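Local coordinates for protein imine reductase (Bacillus cereus, PDB 4D3D) that probably uses NADPH to reduce cyclic imines such as 2-methylpyrroline to amines with S selectivity, at residues L75-N89 / G104-A118. Sequence-based numbering, arbitrary orientation. Where two conformers were deposited one is given.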
# COMPACT_ATOMS: atom_id res chain seq x y z
N LEU B 75 -40.51 10.86 -11.04
CA LEU B 75 -39.98 12.24 -10.76
C LEU B 75 -41.06 13.07 -10.07
O LEU B 75 -40.77 13.85 -9.19
CB LEU B 75 -39.57 12.89 -12.09
CG LEU B 75 -38.32 12.36 -12.81
CD1 LEU B 75 -38.14 13.04 -14.15
CD2 LEU B 75 -37.10 12.63 -11.93
N ALA B 76 -42.31 12.96 -10.51
CA ALA B 76 -43.41 13.77 -9.95
C ALA B 76 -43.72 13.49 -8.50
O ALA B 76 -44.26 14.37 -7.78
CB ALA B 76 -44.68 13.63 -10.82
N ALA B 77 -43.43 12.26 -8.07
CA ALA B 77 -43.81 11.79 -6.74
C ALA B 77 -43.19 12.55 -5.57
O ALA B 77 -43.78 12.65 -4.45
CB ALA B 77 -43.54 10.31 -6.58
N ASN B 78 -41.93 12.99 -5.75
CA ASN B 78 -41.17 13.51 -4.65
C ASN B 78 -40.13 14.53 -5.16
O ASN B 78 -39.70 14.52 -6.35
CB ASN B 78 -40.39 12.39 -3.89
CG ASN B 78 -41.27 11.44 -3.16
OD1 ASN B 78 -41.47 10.27 -3.56
ND2 ASN B 78 -41.86 11.92 -2.11
N GLU B 79 -39.66 15.35 -4.21
CA GLU B 79 -38.53 16.27 -4.44
C GLU B 79 -37.20 15.54 -4.49
O GLU B 79 -36.39 15.79 -5.36
CB GLU B 79 -38.47 17.27 -3.28
CG GLU B 79 -37.29 18.21 -3.30
CD GLU B 79 -37.38 19.19 -2.10
OE1 GLU B 79 -37.55 18.75 -0.94
OE2 GLU B 79 -37.40 20.39 -2.37
N LEU B 80 -37.03 14.60 -3.55
CA LEU B 80 -35.78 13.83 -3.45
C LEU B 80 -35.84 12.50 -4.21
O LEU B 80 -36.77 11.67 -3.96
CB LEU B 80 -35.47 13.60 -1.98
CG LEU B 80 -34.12 12.93 -1.71
CD1 LEU B 80 -32.99 13.82 -2.13
CD2 LEU B 80 -33.98 12.54 -0.25
N VAL B 81 -34.87 12.32 -5.14
CA VAL B 81 -34.82 11.16 -6.05
C VAL B 81 -33.45 10.53 -5.88
O VAL B 81 -32.46 11.14 -6.24
CB VAL B 81 -35.03 11.65 -7.49
CG1 VAL B 81 -34.92 10.47 -8.44
CG2 VAL B 81 -36.33 12.45 -7.62
N ILE B 82 -33.41 9.32 -5.32
CA ILE B 82 -32.16 8.56 -5.26
C ILE B 82 -31.91 7.80 -6.57
O ILE B 82 -32.76 7.04 -6.99
CB ILE B 82 -32.20 7.56 -4.09
CG1 ILE B 82 -32.57 8.18 -2.74
CG2 ILE B 82 -30.88 6.76 -4.02
CD1 ILE B 82 -31.85 9.38 -2.34
N LEU B 83 -30.80 8.05 -7.25
CA LEU B 83 -30.49 7.36 -8.47
C LEU B 83 -29.46 6.28 -8.14
O LEU B 83 -28.27 6.55 -8.01
CB LEU B 83 -29.94 8.32 -9.49
CG LEU B 83 -30.87 9.46 -9.90
CD1 LEU B 83 -30.17 10.34 -10.89
CD2 LEU B 83 -32.08 8.89 -10.61
N SER B 84 -29.93 5.06 -7.96
CA SER B 84 -29.06 3.93 -7.69
C SER B 84 -28.95 3.16 -9.02
O SER B 84 -29.58 2.13 -9.22
CB SER B 84 -29.68 3.13 -6.53
OG SER B 84 -31.13 3.09 -6.53
N LEU B 85 -28.23 3.73 -9.96
CA LEU B 85 -28.13 3.21 -11.28
C LEU B 85 -26.73 2.56 -11.43
O LEU B 85 -25.81 2.84 -10.69
CB LEU B 85 -28.26 4.35 -12.30
CG LEU B 85 -29.53 5.22 -12.16
CD1 LEU B 85 -29.55 6.42 -13.13
CD2 LEU B 85 -30.74 4.35 -12.38
N THR B 86 -26.55 1.86 -12.51
CA THR B 86 -25.27 1.18 -12.73
C THR B 86 -24.17 2.11 -13.27
O THR B 86 -23.00 1.83 -13.09
CB THR B 86 -25.43 -0.05 -13.68
OG1 THR B 86 -25.99 0.38 -14.92
CG2 THR B 86 -26.30 -1.16 -13.07
N ASP B 87 -24.55 3.22 -13.94
CA ASP B 87 -23.60 4.12 -14.60
C ASP B 87 -24.26 5.48 -14.76
O ASP B 87 -25.50 5.53 -14.85
CB ASP B 87 -23.32 3.59 -16.00
CG ASP B 87 -22.07 4.20 -16.65
OD1 ASP B 87 -22.11 5.28 -17.29
OD2 ASP B 87 -21.03 3.54 -16.56
N TYR B 88 -23.48 6.55 -14.90
CA TYR B 88 -24.06 7.85 -15.26
C TYR B 88 -24.70 7.89 -16.64
O TYR B 88 -25.71 8.68 -16.87
CB TYR B 88 -23.01 8.98 -15.20
CG TYR B 88 -22.75 9.51 -13.82
CD1 TYR B 88 -21.89 8.86 -12.91
CD2 TYR B 88 -23.40 10.70 -13.40
CE1 TYR B 88 -21.69 9.36 -11.64
CE2 TYR B 88 -23.17 11.21 -12.14
CZ TYR B 88 -22.33 10.58 -11.28
OH TYR B 88 -22.25 11.09 -9.99
N ASN B 89 -24.22 7.05 -17.56
CA ASN B 89 -24.92 6.99 -18.85
C ASN B 89 -26.41 6.65 -18.78
O ASN B 89 -27.20 7.12 -19.66
CB ASN B 89 -24.22 6.09 -19.86
CG ASN B 89 -22.93 6.71 -20.28
OD1 ASN B 89 -22.73 7.93 -20.11
ND2 ASN B 89 -22.02 5.91 -20.73
N GLY B 104 -36.76 21.80 -9.69
CA GLY B 104 -37.04 21.58 -8.31
C GLY B 104 -36.71 20.20 -7.73
O GLY B 104 -36.98 19.93 -6.60
N LYS B 105 -36.20 19.31 -8.55
CA LYS B 105 -35.87 17.97 -8.08
C LYS B 105 -34.43 18.00 -7.55
O LYS B 105 -33.61 18.78 -8.04
CB LYS B 105 -35.98 17.00 -9.24
CG LYS B 105 -37.37 16.91 -9.87
CD LYS B 105 -38.43 16.63 -8.81
CE LYS B 105 -39.88 16.86 -9.34
NZ LYS B 105 -40.88 16.55 -8.30
N VAL B 106 -34.17 17.09 -6.61
CA VAL B 106 -32.79 16.91 -6.07
C VAL B 106 -32.42 15.45 -6.36
O VAL B 106 -33.10 14.52 -5.81
CB VAL B 106 -32.77 17.15 -4.56
CG1 VAL B 106 -31.37 16.86 -3.98
CG2 VAL B 106 -33.13 18.59 -4.28
N LEU B 107 -31.47 15.24 -7.25
CA LEU B 107 -31.04 13.93 -7.74
C LEU B 107 -29.80 13.54 -6.92
O LEU B 107 -28.82 14.30 -6.91
CB LEU B 107 -30.64 13.97 -9.23
CG LEU B 107 -31.74 14.10 -10.29
CD1 LEU B 107 -32.95 13.20 -10.04
CD2 LEU B 107 -32.25 15.55 -10.36
N VAL B 108 -29.84 12.40 -6.26
CA VAL B 108 -28.66 11.91 -5.51
C VAL B 108 -28.07 10.78 -6.36
O VAL B 108 -28.61 9.65 -6.40
CB VAL B 108 -29.08 11.43 -4.09
CG1 VAL B 108 -27.86 10.93 -3.29
CG2 VAL B 108 -29.79 12.50 -3.34
N ASN B 109 -26.92 11.03 -6.96
CA ASN B 109 -26.29 10.10 -7.89
C ASN B 109 -25.35 9.25 -7.13
O ASN B 109 -24.33 9.77 -6.65
CB ASN B 109 -25.47 10.86 -8.93
CG ASN B 109 -26.18 11.01 -10.23
OD1 ASN B 109 -26.72 12.11 -10.56
ND2 ASN B 109 -26.27 9.91 -10.94
N LEU B 110 -25.61 7.95 -7.10
CA LEU B 110 -24.69 7.00 -6.43
C LEU B 110 -23.82 6.17 -7.35
O LEU B 110 -23.08 5.35 -6.87
CB LEU B 110 -25.49 6.06 -5.54
CG LEU B 110 -26.43 6.75 -4.55
CD1 LEU B 110 -27.33 5.71 -3.86
CD2 LEU B 110 -25.73 7.59 -3.52
N SER B 111 -23.83 6.36 -8.66
CA SER B 111 -22.97 5.56 -9.53
C SER B 111 -21.49 5.84 -9.20
O SER B 111 -21.11 7.00 -9.06
CB SER B 111 -23.22 5.95 -10.98
OG SER B 111 -24.57 5.63 -11.41
N SER B 112 -20.66 4.79 -9.13
CA SER B 112 -19.18 4.97 -9.06
C SER B 112 -18.57 5.30 -10.42
O SER B 112 -18.71 4.53 -11.41
CB SER B 112 -18.54 3.70 -8.40
OG SER B 112 -17.14 3.86 -8.24
N ASP B 113 -17.92 6.45 -10.47
CA ASP B 113 -17.25 6.93 -11.62
C ASP B 113 -16.27 8.02 -11.18
O ASP B 113 -15.91 8.10 -9.96
CB ASP B 113 -18.28 7.44 -12.71
CG ASP B 113 -17.77 7.25 -14.14
OD1 ASP B 113 -16.59 7.56 -14.56
OD2 ASP B 113 -18.59 6.80 -14.97
N THR B 114 -15.73 8.70 -12.17
CA THR B 114 -14.72 9.65 -12.00
C THR B 114 -15.36 10.95 -11.39
O THR B 114 -16.58 11.23 -11.50
CB THR B 114 -13.99 9.96 -13.27
OG1 THR B 114 -14.77 10.74 -14.19
CG2 THR B 114 -13.45 8.66 -13.98
N PRO B 115 -14.48 11.79 -10.86
CA PRO B 115 -14.92 13.12 -10.41
C PRO B 115 -15.50 13.93 -11.59
O PRO B 115 -16.49 14.62 -11.41
CB PRO B 115 -13.61 13.73 -9.92
CG PRO B 115 -12.82 12.53 -9.39
CD PRO B 115 -13.10 11.46 -10.39
N GLU B 116 -14.88 13.87 -12.77
CA GLU B 116 -15.35 14.69 -13.91
C GLU B 116 -16.73 14.23 -14.37
O GLU B 116 -17.58 15.06 -14.72
CB GLU B 116 -14.36 14.70 -15.03
CG GLU B 116 -14.82 15.38 -16.33
CD GLU B 116 -13.80 15.34 -17.50
OE1 GLU B 116 -12.64 14.86 -17.34
OE2 GLU B 116 -14.13 15.86 -18.61
N LYS B 117 -17.01 12.96 -14.32
CA LYS B 117 -18.36 12.49 -14.70
C LYS B 117 -19.48 13.05 -13.76
O LYS B 117 -20.52 13.50 -14.25
CB LYS B 117 -18.37 10.98 -14.77
CG LYS B 117 -17.53 10.50 -16.00
CD LYS B 117 -18.19 9.45 -16.90
CE LYS B 117 -19.64 9.78 -17.25
NZ LYS B 117 -20.18 9.36 -18.60
N ALA B 118 -19.22 13.09 -12.46
CA ALA B 118 -20.09 13.67 -11.48
C ALA B 118 -20.25 15.18 -11.69
O ALA B 118 -21.37 15.69 -11.60
CB ALA B 118 -19.60 13.41 -10.09
O HOH W 1 -20.36 3.31 -12.99
O HOH W 2 -21.89 9.53 -8.15
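Lys-105 NZ is gripped by two backbone carbonyls near the end of helix 71-77, lying 2.8 Å from Leu-75 O and 3.1 Å from Asn-78 O. A bend at chi2 (-53°), followed by an extended end, brings the ammonium to these carbonyls. It meets Leu-75 O somewhat tilted from the carbonyl plane but sits well above that of Asn-78; a positive charge here probably suits the C-terminal end of the helix.

Beyond this lysine, strands 80-83 and 106-109 run parallel, 22° apart, joined by a ladder in which Val-81 and Val-108 each use both their N-H and their carbonyl: Val-81 N binds Val-106 O, Val-81 O takes Val-108 N, and Leu-83 N reaches Val-108 O at 2.8 Å. On one face Leu-80 CD1 packs against Val-106 CG1 and Val-108 CG2; on the other, Leu-107 CD1 lies alongside Val-81 CB at 3.6 Å.

Past the strand ends, Ser-111 OG, in one of its two conformers, donates to Leu-85 O from above its carbonyl plane (3.1 Å). The Tyr-88 ring lies nearly parallel to the Asn-109 amide, 18° between planes, with CE2 3.6 Å from Asn-109 CG, while Lys-117 O and Ala-118 N lie over one face near the rim. Its OH sits 3.4 Å from Asn-109 CB and 3.5 Å from Ala-118 CB, and a water donates to Asn-109 O and Ser-111 O.

The two strands and helix 88-95, their crossover, form a beta-alpha-beta unit of the Rossmann-type domain, bordered by the ends of helices 71-77 and 115-127; strands 23-27 and 131-137 flank the pair, and helix 157-170 packs on Leu-80 and Val-106.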